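Local coordinates for AHL synthase (Burkholderia glumae, PDB 3P2H), which probably makes N-acyl-homoserine lactone quorum-sensing signals from an acyl-carrier protein thioester and S-adenosyl-L-methionine, and is captured here with an inhibitor and methylthioadenosine, at residues S94-E99 with G135-I140; S101-T106 with W118-M123; T143-E148 with G169-A174. The protein carries 3 engineered substitutions. All blocks are in the same frame, centred on the assembly; numbering follows the deposited sequence.

Contact 1 (S94-E99 with G135-I140). With NOO (N-(3-oxocyclohex-1-en-1-yl)octanamide), chain C.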
loop_
_atom_site.group_PDB
_atom_site.type_symbol
_atom_site.label_atom_id
_atom_site.label_comp_id
_atom_site.label_asym_id
_atom_site.label_seq_id
_atom_site.Cartn_x
_atom_site.Cartn_y
_atom_site.Cartn_z
ATOM N N SER A 94 15.488 5.099 -5.080
ATOM C CA SER A 94 15.418 6.523 -5.347
ATOM C C SER A 94 14.575 7.263 -4.326
ATOM O O SER A 94 13.604 6.727 -3.790
ATOM C CB SER A 94 14.835 6.733 -6.755
ATOM O OG SER A 94 14.332 8.045 -6.934
ATOM N N ALA A 95 14.951 8.504 -4.055
ATOM C CA ALA A 95 14.194 9.317 -3.120
ATOM C C ALA A 95 12.849 9.662 -3.762
ATOM O O ALA A 95 11.895 10.019 -3.074
ATOM C CB ALA A 95 14.960 10.579 -2.794
ATOM N N HIS A 96 12.771 9.542 -5.084
ATOM C CA HIS A 96 11.538 9.864 -5.794
ATOM C C HIS A 96 10.567 8.702 -5.921
ATOM O O HIS A 96 9.500 8.857 -6.510
ATOM C CB HIS A 96 11.846 10.400 -7.196
ATOM C CG HIS A 96 12.614 11.685 -7.201
ATOM N ND1 HIS A 96 12.571 12.585 -6.159
ATOM C CD2 HIS A 96 13.412 12.241 -8.144
ATOM C CE1 HIS A 96 13.307 13.640 -6.458
ATOM N NE2 HIS A 96 13.829 13.456 -7.657
ATOM N N VAL A 97 10.935 7.538 -5.391
ATOM C CA VAL A 97 10.068 6.365 -5.464
ATOM C C VAL A 97 9.852 5.720 -4.093
ATOM O O VAL A 97 10.807 5.455 -3.361
ATOM C CB VAL A 97 10.642 5.287 -6.412
ATOM C CG1 VAL A 97 9.696 4.097 -6.473
ATOM C CG2 VAL A 97 10.846 5.858 -7.798
ATOM N N TRP A 98 8.588 5.478 -3.761
ATOM C CA TRP A 98 8.209 4.842 -2.501
ATOM C C TRP A 98 7.393 3.603 -2.850
ATOM O O TRP A 98 6.720 3.578 -3.878
ATOM C CB TRP A 98 7.354 5.785 -1.641
ATOM C CG TRP A 98 8.146 6.738 -0.791
ATOM C CD1 TRP A 98 9.041 7.675 -1.220
ATOM C CD2 TRP A 98 8.123 6.832 0.640
ATOM N NE1 TRP A 98 9.579 8.346 -0.144
ATOM C CE2 TRP A 98 9.033 7.846 1.008
ATOM C CE3 TRP A 98 7.423 6.155 1.647
ATOM C CZ2 TRP A 98 9.265 8.198 2.340
ATOM C CZ3 TRP A 98 7.654 6.505 2.976
ATOM C CH2 TRP A 98 8.568 7.517 3.308
ATOM N N GLU A 99 7.458 2.580 -2.006
ATOM C CA GLU A 99 6.706 1.358 -2.254
ATOM C C GLU A 99 5.417 1.301 -1.451
ATOM O O GLU A 99 5.412 1.537 -0.240
ATOM C CB GLU A 99 7.524 0.110 -1.913
ATOM C CG GLU A 99 6.709 -1.167 -2.108
ATOM C CD GLU A 99 7.318 -2.381 -1.442
ATOM O OE1 GLU A 99 7.545 -2.328 -0.220
ATOM O OE2 GLU A 99 7.559 -3.390 -2.136
ATOM N N GLY A 135 8.342 13.763 -0.816
ATOM C CA GLY A 135 9.210 13.857 -1.975
ATOM C C GLY A 135 9.065 12.800 -3.057
ATOM O O GLY A 135 9.809 12.820 -4.033
ATOM N N ALA A 136 8.120 11.880 -2.903
ATOM C CA ALA A 136 7.938 10.836 -3.902
ATOM C C ALA A 136 7.259 11.363 -5.163
ATOM O O ALA A 136 6.337 12.184 -5.090
ATOM C CB ALA A 136 7.121 9.691 -3.322
ATOM N N ARG A 137 7.723 10.889 -6.316
ATOM C CA ARG A 137 7.152 11.278 -7.600
ATOM C C ARG A 137 6.448 10.070 -8.221
ATOM O O ARG A 137 5.705 10.198 -9.193
ATOM C CB ARG A 137 8.248 11.807 -8.524
ATOM C CG ARG A 137 8.808 13.136 -8.036
ATOM C CD ARG A 137 10.031 13.593 -8.810
ATOM N NE ARG A 137 10.451 14.924 -8.363
ATOM C CZ ARG A 137 11.451 15.617 -8.900
ATOM N NH1 ARG A 137 12.150 15.111 -9.906
ATOM N NH2 ARG A 137 11.735 16.832 -8.446
ATOM N N GLN A 138 6.689 8.900 -7.636
ATOM C CA GLN A 138 6.075 7.656 -8.089
ATOM C C GLN A 138 5.943 6.655 -6.948
ATOM O O GLN A 138 6.697 6.695 -5.971
ATOM C CB GLN A 138 6.914 6.986 -9.176
ATOM C CG GLN A 138 6.943 7.663 -10.523
ATOM C CD GLN A 138 7.877 6.939 -11.471
ATOM O OE1 GLN A 138 9.074 6.853 -11.224
ATOM N NE2 GLN A 138 7.332 6.402 -12.550
ATOM N N LEU A 139 4.965 5.766 -7.088
ATOM C CA LEU A 139 4.752 4.691 -6.137
ATOM C C LEU A 139 4.936 3.418 -6.955
ATOM O O LEU A 139 4.643 3.393 -8.156
ATOM C CB LEU A 139 3.335 4.710 -5.565
ATOM C CG LEU A 139 2.915 5.873 -4.674
ATOM C CD1 LEU A 139 1.491 5.636 -4.220
ATOM C CD2 LEU A 139 3.843 5.989 -3.482
ATOM N N ILE A 140 5.437 2.372 -6.310
ATOM C CA ILE A 140 5.632 1.093 -6.971
ATOM C C ILE A 140 5.237 -0.008 -5.999
ATOM O O ILE A 140 5.328 0.169 -4.787
ATOM C CB ILE A 140 7.102 0.910 -7.425
ATOM C CG1 ILE A 140 7.209 -0.313 -8.343
ATOM C CG2 ILE A 140 8.017 0.765 -6.217
ATOM C CD1 ILE A 140 8.550 -0.459 -9.020
HETATM C C1 NOO C . -6.543 -6.525 -2.447
HETATM O O1 NOO C . -7.361 -6.686 -3.347
HETATM C C2 NOO C . -5.191 -5.864 -2.682
HETATM C C3 NOO C . -4.057 -6.196 -1.929
HETATM C C4 NOO C . -4.263 -7.102 -0.697
HETATM C C5 NOO C . -5.678 -6.965 -0.006
HETATM C C6 NOO C . -6.869 -7.041 -1.010
HETATM N N7 NOO C . -2.693 -5.766 -2.219
HETATM C C8 NOO C . -1.613 -5.262 -1.447
HETATM O O8 NOO C . -1.175 -5.794 -0.432
HETATM C C9 NOO C . -0.907 -3.959 -1.882
HETATM C C10 NOO C . -1.168 -3.362 -3.289
HETATM C C11 NOO C . 0.083 -2.568 -3.757
HETATM C C12 NOO C . -0.281 -1.279 -4.514
HETATM C C13 NOO C . 0.982 -0.587 -5.071
HETATM C C14 NOO C . 0.687 0.162 -6.384
HETATM C C15 NOO C . 1.868 1.037 -6.813
#
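Where strand 97-105 starts beside strand 138-144, Trp98 and Glu99 run parallel to Leu139 and Ile140, and the backbones are knitted by alternating bonds. Trp98 gives its N-H to the carbonyl O of Gln138 and takes the N-H of Ile140 on its own O, at 3.0 Å from Ile140 N. The strand axes differ in direction by 34°. At the border of this inner part His96 O is gripped twice, by Arg137 N at 2.7 Å and by Gln138 N at 3.0 Å. Packing is close on both faces. On one, Val97 CG1 meets Ile140 CG2 at 3.7 Å; Val97 CG1 lies anti to its backbone N (chi1 -179°), carrying that methyl to the isoleucine branch. On the other, Ala136 CB approaches Trp98 CD1 to 3.5 Å, while Leu139 CD2 reaches Trp98 CB. Val128 and Ala131 of helix 120-133 close over Leu139, and the chain end of the inhibitor, NOO C15, lies 3.6 Å from Ile140 C. The carboxylate of Glu99 takes the backbone N-H of Leu79, and more weakly that of Leu78.

On the solvent side the exposed side chains of His96 and Arg137 run the same way, and the guanidinium lies flat on the imidazole with planes 17° apart. Arg137 CD sits 3.6 Å above the ring centroid. His96 ND1 also makes a weak bond, 3.5 Å long, to Gly135 O. Gly135 is the C-prime residue of the Schellman motif ending helix 120-133. With strands 97-105 and 138-144 parallel neighbours and that helix between them in the chain, this is a beta-alpha-beta crossover, consistent with the acetyltransferase-like fold of the autoinducer synthase family.

Contact 2 (S101-T106 with W118-M123). With NOO (N-(3-oxocyclohex-1-en-1-yl)octanamide), chain C; MTA (5'-deoxy-5'-methylthioadenosine), chain B.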
loop_
_atom_site.group_PDB
_atom_site.type_symbol
_atom_site.label_atom_id
_atom_site.label_comp_id
_atom_site.label_asym_id
_atom_site.label_seq_id
_atom_site.Cartn_x
_atom_site.Cartn_y
_atom_site.Cartn_z
ATOM N N SER A 101 2.511 -1.106 -0.125
ATOM C CA SER A 101 2.228 -2.518 0.121
ATOM C C SER A 101 1.114 -2.678 1.155
ATOM O O SER A 101 0.619 -1.691 1.691
ATOM C CB SER A 101 3.488 -3.248 0.600
ATOM O OG SER A 101 4.010 -2.653 1.770
ATOM N N ARG A 102 0.731 -3.922 1.429
ATOM C CA ARG A 102 -0.329 -4.216 2.385
ATOM C C ARG A 102 -1.455 -3.197 2.237
ATOM O O ARG A 102 -1.844 -2.527 3.193
ATOM C CB ARG A 102 0.223 -4.200 3.817
ATOM C CG ARG A 102 1.212 -5.326 4.133
ATOM C CD ARG A 102 0.575 -6.709 3.977
ATOM N NE ARG A 102 1.373 -7.767 4.599
ATOM C CZ ARG A 102 2.529 -8.232 4.127
ATOM N NH1 ARG A 102 3.172 -9.192 4.780
ATOM N NH2 ARG A 102 3.041 -7.749 2.999
ATOM N N PHE A 103 -1.967 -3.087 1.018
ATOM C CA PHE A 103 -3.035 -2.152 0.704
ATOM C C PHE A 103 -4.362 -2.899 0.643
ATOM O O PHE A 103 -4.511 -3.848 -0.120
ATOM C CB PHE A 103 -2.762 -1.480 -0.644
ATOM C CG PHE A 103 -3.752 -0.414 -1.008
ATOM C CD1 PHE A 103 -3.654 0.859 -0.465
ATOM C CD2 PHE A 103 -4.783 -0.682 -1.907
ATOM C CE1 PHE A 103 -4.564 1.852 -0.813
ATOM C CE2 PHE A 103 -5.702 0.309 -2.261
ATOM C CZ PHE A 103 -5.589 1.578 -1.712
ATOM N N ALA A 104 -5.324 -2.460 1.446
ATOM C CA ALA A 104 -6.632 -3.099 1.480
ATOM C C ALA A 104 -7.713 -2.141 1.968
ATOM O O ALA A 104 -7.438 -1.202 2.722
ATOM C CB ALA A 104 -6.581 -4.321 2.387
ATOM N N ALA A 105 -8.945 -2.395 1.539
ATOM C CA ALA A 105 -10.089 -1.585 1.932
ATOM C C ALA A 105 -11.296 -2.500 2.141
ATOM O O ALA A 105 -11.576 -3.367 1.312
ATOM C CB ALA A 105 -10.391 -0.554 0.865
ATOM N N THR A 106 -11.990 -2.310 3.257
ATOM C CA THR A 106 -13.175 -3.094 3.598
ATOM C C THR A 106 -14.432 -2.245 3.386
ATOM O O THR A 106 -14.979 -2.190 2.286
ATOM C CB THR A 106 -13.155 -3.540 5.076
ATOM O OG1 THR A 106 -12.015 -4.372 5.313
ATOM C CG2 THR A 106 -14.425 -4.317 5.412
ATOM N N TRP A 118 -15.492 2.768 -3.806
ATOM C CA TRP A 118 -15.338 4.161 -3.435
ATOM C C TRP A 118 -14.624 4.134 -2.081
ATOM O O TRP A 118 -14.495 5.154 -1.397
ATOM C CB TRP A 118 -16.714 4.826 -3.320
ATOM C CG TRP A 118 -17.285 5.288 -4.641
ATOM C CD1 TRP A 118 -17.607 6.572 -4.985
ATOM C CD2 TRP A 118 -17.583 4.479 -5.794
ATOM N NE1 TRP A 118 -18.087 6.615 -6.277
ATOM C CE2 TRP A 118 -18.082 5.346 -6.796
ATOM C CE3 TRP A 118 -17.478 3.109 -6.076
ATOM C CZ2 TRP A 118 -18.474 4.886 -8.061
ATOM C CZ3 TRP A 118 -17.867 2.650 -7.338
ATOM C CH2 TRP A 118 -18.360 3.540 -8.313
ATOM N N SER A 119 -14.165 2.938 -1.712
ATOM C CA SER A 119 -13.449 2.713 -0.461
ATOM C C SER A 119 -11.966 2.779 -0.753
ATOM O O SER A 119 -11.181 3.340 0.016
ATOM C CB SER A 119 -13.777 1.334 0.098
ATOM O OG SER A 119 -15.170 1.178 0.275
ATOM N N VAL A 120 -11.585 2.187 -1.876
ATOM C CA VAL A 120 -10.196 2.171 -2.294
ATOM C C VAL A 120 -9.696 3.590 -2.526
ATOM O O VAL A 120 -8.594 3.950 -2.106
ATOM C CB VAL A 120 -10.027 1.356 -3.598
ATOM C CG1 VAL A 120 -8.627 1.564 -4.177
ATOM C CG2 VAL A 120 -10.275 -0.117 -3.320
ATOM N N ARG A 121 -10.522 4.404 -3.174
ATOM C CA ARG A 121 -10.126 5.772 -3.490
ATOM C C ARG A 121 -9.566 6.600 -2.334
ATOM O O ARG A 121 -8.458 7.125 -2.433
ATOM C CB ARG A 121 -11.279 6.526 -4.155
ATOM C CG ARG A 121 -10.794 7.715 -4.976
ATOM C CD ARG A 121 -11.920 8.367 -5.763
ATOM N NE ARG A 121 -12.628 9.350 -4.959
ATOM C CZ ARG A 121 -12.341 10.651 -4.939
ATOM N NH1 ARG A 121 -11.360 11.140 -5.690
ATOM N NH2 ARG A 121 -13.020 11.462 -4.146
ATOM N N PRO A 122 -10.317 6.734 -1.227
ATOM C CA PRO A 122 -9.804 7.527 -0.103
ATOM C C PRO A 122 -8.497 6.978 0.470
ATOM O O PRO A 122 -7.604 7.742 0.843
ATOM C CB PRO A 122 -10.959 7.505 0.900
ATOM C CG PRO A 122 -11.665 6.204 0.589
ATOM C CD PRO A 122 -11.639 6.161 -0.915
ATOM N N MET A 123 -8.382 5.654 0.521
ATOM C CA MET A 123 -7.170 5.026 1.030
ATOM C C MET A 123 -5.991 5.376 0.124
ATOM O O MET A 123 -4.908 5.706 0.596
ATOM C CB MET A 123 -7.343 3.505 1.101
ATOM C CG MET A 123 -8.192 3.019 2.268
ATOM S SD MET A 123 -7.529 3.512 3.884
ATOM C CE MET A 123 -5.859 2.889 3.765
HETATM C C1 NOO C . -6.543 -6.525 -2.447
HETATM O O1 NOO C . -7.361 -6.686 -3.347
HETATM C C2 NOO C . -5.191 -5.864 -2.682
HETATM C C3 NOO C . -4.057 -6.196 -1.929
HETATM C C4 NOO C . -4.263 -7.102 -0.697
HETATM C C5 NOO C . -5.678 -6.965 -0.006
HETATM C C6 NOO C . -6.869 -7.041 -1.010
HETATM N N7 NOO C . -2.693 -5.766 -2.219
HETATM C C8 NOO C . -1.613 -5.262 -1.447
HETATM O O8 NOO C . -1.175 -5.794 -0.432
HETATM C C9 NOO C . -0.907 -3.959 -1.882
HETATM C C10 NOO C . -1.168 -3.362 -3.289
HETATM C C11 NOO C . 0.083 -2.568 -3.757
HETATM C C12 NOO C . -0.281 -1.279 -4.514
HETATM C C13 NOO C . 0.982 -0.587 -5.071
HETATM C C14 NOO C . 0.687 0.162 -6.384
HETATM C C15 NOO C . 1.868 1.037 -6.813
HETATM C CS MTA B . 2.087 -9.336 -2.331
HETATM S "S5'" MTA B . 1.723 -10.767 -3.391
HETATM C "C5'" MTA B . 1.079 -11.950 -2.170
HETATM C "C4'" MTA B . 2.147 -12.941 -1.704
HETATM O "O4'" MTA B . 3.205 -12.179 -1.057
HETATM C "C2'" MTA B . 2.318 -13.532 0.632
HETATM O "O2'" MTA B . 2.448 -14.601 1.574
HETATM C "C3'" MTA B . 1.526 -13.894 -0.673
HETATM O "O3'" MTA B . 1.817 -15.246 -1.048
HETATM C "C1'" MTA B . 3.642 -12.985 0.069
HETATM N N9 MTA B . 4.345 -12.108 1.028
HETATM C C8 MTA B . 3.882 -10.940 1.585
HETATM N N7 MTA B . 4.761 -10.421 2.387
HETATM C C5 MTA B . 5.860 -11.220 2.402
HETATM C C6 MTA B . 7.130 -11.187 3.070
HETATM N N6 MTA B . 7.434 -10.149 3.932
HETATM N N1 MTA B . 8.031 -12.198 2.838
HETATM C C2 MTA B . 7.753 -13.234 1.992
HETATM N N3 MTA B . 6.547 -13.274 1.352
HETATM C C4 MTA B . 5.599 -12.323 1.519
#
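The helix of a beta-alpha-beta crossover packs here on the strand that leads into it: Phe103 and Ala105, on strand 97-105, lie against the first turn of helix 120-133. The side chains meet through carbon atoms, without hydrogen bonds between the two segments. With its CG anti to the backbone N (chi1 -175°), Phe103 swings its ring toward the helix, where Val120 CG1 meets the ring edge nearly in plane, 3.7 Å from Phe103 CE2. Met123 passes the ring in the reverse direction, its CB 3.8 Å from Phe103 CE1. Further along, Ala105 CB points toward the 118-123 segment and lies 4.0 Å from Ser119 CB, with Val120 CG2 slightly farther. Ala68 of strand 64-72 also touches Phe103.

The same strand lines the inhibitor site. Phe103 CB rests 3.3 Å from NOO C9, and the Phe103 N-H makes a weak bond to the amide oxygen O8. Ala104 CB, directed away from the helix, faces the cyclohexenone ring at C5. At the corner where strand 97-105 is broken, Arg102 forms salt bridges with Glu43 and Asp45, which hold its guanidinium beside the methylthioadenosine; there MTA N7 lies near the guanidinium plane, 3.1 Å from Arg102 NH1 and 3.2 Å from Arg102 NH2, a pair of weak bonds.

Contact 3 (T143-E148 with G169-A174). Engineered in segment 143-148: Met147 (natural residue Ile). With NOO (N-(3-oxocyclohex-1-en-1-yl)octanamide), chain C.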
loop_
_atom_site.group_PDB
_atom_site.type_symbol
_atom_site.label_atom_id
_atom_site.label_comp_id
_atom_site.label_asym_id
_atom_site.label_seq_id
_atom_site.Cartn_x
_atom_site.Cartn_y
_atom_site.Cartn_z
ATOM N N THR A 143 0.661 -5.519 -7.019
ATOM C CA THR A 143 -0.765 -5.340 -6.806
ATOM C C THR A 143 -1.564 -6.417 -7.514
ATOM O O THR A 143 -1.194 -6.859 -8.600
ATOM C CB THR A 143 -1.236 -3.973 -7.343
ATOM O OG1 THR A 143 -1.783 -4.134 -8.657
ATOM C CG2 THR A 143 -0.069 -3.019 -7.439
ATOM N N PHE A 144 -2.654 -6.846 -6.886
ATOM C CA PHE A 144 -3.527 -7.839 -7.493
ATOM C C PHE A 144 -4.037 -7.149 -8.759
ATOM O O PHE A 144 -4.263 -5.940 -8.750
ATOM C CB PHE A 144 -4.703 -8.142 -6.565
ATOM C CG PHE A 144 -4.326 -8.886 -5.312
ATOM C CD1 PHE A 144 -3.010 -8.923 -4.865
ATOM C CD2 PHE A 144 -5.305 -9.525 -4.556
ATOM C CE1 PHE A 144 -2.675 -9.586 -3.679
ATOM C CE2 PHE A 144 -4.981 -10.187 -3.375
ATOM C CZ PHE A 144 -3.669 -10.218 -2.935
ATOM N N CYS A 145 -4.204 -7.889 -9.847
ATOM C CA CYS A 145 -4.688 -7.254 -11.064
ATOM C C CYS A 145 -6.088 -6.683 -10.852
ATOM O O CYS A 145 -6.454 -5.688 -11.462
ATOM C CB CYS A 145 -4.672 -8.242 -12.229
ATOM S SG CYS A 145 -3.002 -8.564 -12.840
ATOM N N SER A 146 -6.868 -7.300 -9.972
ATOM C CA SER A 146 -8.212 -6.800 -9.707
ATOM C C SER A 146 -8.126 -5.403 -9.092
ATOM O O SER A 146 -8.970 -4.545 -9.350
ATOM C CB SER A 146 -8.956 -7.750 -8.767
ATOM O OG SER A 146 -8.244 -7.931 -7.561
ATOM N N MET A 147 -7.099 -5.184 -8.276
ATOM C CA MET A 147 -6.883 -3.888 -7.637
ATOM C C MET A 147 -6.366 -2.921 -8.701
ATOM O O MET A 147 -6.708 -1.741 -8.702
ATOM C CB MET A 147 -5.860 -4.025 -6.504
ATOM C CG MET A 147 -5.573 -2.735 -5.751
ATOM S SD MET A 147 -7.052 -1.981 -5.040
ATOM C CE MET A 147 -7.232 -2.942 -3.569
ATOM N N GLU A 148 -5.542 -3.438 -9.607
ATOM C CA GLU A 148 -4.994 -2.636 -10.699
ATOM C C GLU A 148 -6.142 -2.070 -11.522
ATOM O O GLU A 148 -6.090 -0.928 -11.975
ATOM C CB GLU A 148 -4.113 -3.494 -11.615
ATOM C CG GLU A 148 -3.644 -2.757 -12.873
ATOM C CD GLU A 148 -2.948 -3.669 -13.868
ATOM O OE1 GLU A 148 -3.534 -4.711 -14.230
ATOM O OE2 GLU A 148 -1.822 -3.339 -14.296
ATOM N N GLY A 169 -2.103 -19.033 -7.337
ATOM C CA GLY A 169 -3.457 -18.839 -7.819
ATOM C C GLY A 169 -4.003 -17.423 -7.845
ATOM O O GLY A 169 -5.165 -17.233 -8.198
ATOM N N ARG A 170 -3.196 -16.427 -7.481
ATOM C CA ARG A 170 -3.661 -15.033 -7.487
ATOM C C ARG A 170 -2.918 -14.184 -8.514
ATOM O O ARG A 170 -1.712 -13.975 -8.398
ATOM C CB ARG A 170 -3.494 -14.403 -6.100
ATOM C CG ARG A 170 -4.475 -14.912 -5.049
ATOM C CD ARG A 170 -4.318 -14.163 -3.722
ATOM N NE ARG A 170 -3.196 -14.669 -2.935
ATOM C CZ ARG A 170 -3.100 -15.930 -2.513
ATOM N NH1 ARG A 170 -4.062 -16.804 -2.803
ATOM N NH2 ARG A 170 -2.044 -16.324 -1.805
ATOM N N MET A 171 -3.643 -13.687 -9.512
ATOM C CA MET A 171 -3.035 -12.870 -10.559
ATOM C C MET A 171 -2.603 -11.519 -10.007
ATOM O O MET A 171 -3.421 -10.773 -9.468
ATOM C CB MET A 171 -4.018 -12.658 -11.712
ATOM C CG MET A 171 -3.402 -12.001 -12.950
ATOM S SD MET A 171 -2.211 -13.062 -13.838
ATOM C CE MET A 171 -3.284 -14.405 -14.306
ATOM N N VAL A 172 -1.316 -11.214 -10.140
ATOM C CA VAL A 172 -0.760 -9.953 -9.661
ATOM C C VAL A 172 0.226 -9.386 -10.674
ATOM O O VAL A 172 0.613 -10.059 -11.635
ATOM C CB VAL A 172 -0.014 -10.131 -8.318
ATOM C CG1 VAL A 172 -0.910 -10.828 -7.304
ATOM C CG2 VAL A 172 1.265 -10.926 -8.539
ATOM N N VAL A 173 0.636 -8.145 -10.452
ATOM C CA VAL A 173 1.576 -7.498 -11.344
ATOM C C VAL A 173 2.283 -6.360 -10.630
ATOM O O VAL A 173 1.703 -5.709 -9.764
ATOM C CB VAL A 173 0.851 -6.943 -12.597
ATOM C CG1 VAL A 173 -0.074 -5.793 -12.204
ATOM C CG2 VAL A 173 1.864 -6.504 -13.625
ATOM N N ALA A 174 3.549 -6.139 -10.968
ATOM C CA ALA A 174 4.298 -5.045 -10.366
ATOM C C ALA A 174 3.673 -3.810 -11.006
ATOM O O ALA A 174 3.572 -3.727 -12.230
ATOM C CB ALA A 174 5.768 -5.153 -10.718
HETATM C C1 NOO C . -6.543 -6.525 -2.447
HETATM O O1 NOO C . -7.361 -6.686 -3.347
HETATM C C2 NOO C . -5.191 -5.864 -2.682
HETATM C C3 NOO C . -4.057 -6.196 -1.929
HETATM C C4 NOO C . -4.263 -7.102 -0.697
HETATM C C5 NOO C . -5.678 -6.965 -0.006
HETATM C C6 NOO C . -6.869 -7.041 -1.010
HETATM N N7 NOO C . -2.693 -5.766 -2.219
HETATM C C8 NOO C . -1.613 -5.262 -1.447
HETATM O O8 NOO C . -1.175 -5.794 -0.432
HETATM C C9 NOO C . -0.907 -3.959 -1.882
HETATM C C10 NOO C . -1.168 -3.362 -3.289
HETATM C C11 NOO C . 0.083 -2.568 -3.757
HETATM C C12 NOO C . -0.281 -1.279 -4.514
HETATM C C13 NOO C . 0.982 -0.587 -5.071
HETATM C C14 NOO C . 0.687 0.162 -6.384
HETATM C C15 NOO C . 1.868 1.037 -6.813
HETATM O O HOH W 1 -5.938 -10.270 -9.141
#
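Thr143 and Val173 form a hydrogen-bonded antiparallel pair, and the backbone bonds set the frame of this contact. Thr143 N reaches Val173 O at 2.9 Å in a nearly straight bond (173°), and Val173 N returns one to Thr143 O. One residue on, Phe144 and Val172 make a non-hydrogen-bonded pair with their CA atoms only 4.1 Å apart. Cys145 N then donates to Met171 O, although Cys145 already belongs to helix 145-154. A water adds a second link at this oxygen, donating to Met171 O and accepting from Ser146 N. Inside the segment, Phe144 O receives both Glu148 N and the hydroxyl of Thr143, the latter from above the carbonyl plane.

Van der Waals packing fills in around these bonds. Phe144 CG stands opposite the carbonyl carbon (chi1 -69°), which places the ring against both Val172 and the inhibitor. Val172 CG1 lies 3.7 Å from Phe144 CD1, and the aliphatic part of Arg170 runs alongside the phenyl ring, bringing its CD to 4.0 Å from Phe144 CE2. Cys145 SG fits against Met171 CG at 3.5 Å. Val173 CG1 touches the carboxylate end of Glu148, whose charge is met by Arg160 in a salt bridge.

Ligand contacts make up the third group. The cyclohexenone spreads over one face of the Phe144 ring, with NOO C3 above its centre, and the engineered Met147 brings its CE to 3.7 Å from NOO C2. Thr143 CG2 lies against the octanoyl chain, 3.4 Å from NOO C12. Trp33, from the methylthioadenosine pocket, touches both Phe144 and Arg170. The arrangement is that of a strand that passes directly into a helix, with Phe144 at the N-cap position, lining the inhibitor pocket, a site that in this enzyme family probably receives the acyl substrate.

Overall arrangement
The three contacts follow one run of the chain through a single mixed sheet. Contact 1 joins strands 97-105 and 138-144 near their beginnings; contact 2, nested within the loop that contact 1 closes, packs the later part of strand 97-105 on helix 120-133; contact 3 comes afterwards, pairing the end of strand 138-144 with strand 170-178. Centres of contacts 1 and 2 are about 19 Å apart, those of 1 and 3 about 20 Å, those of 2 and 3 about 14 Å. The last two meet directly where the engineered Met147 packs on Phe103 and Val120. All three touch the inhibitor: strands of this sheet, with Met147 of helix 145-154, contribute to its pocket.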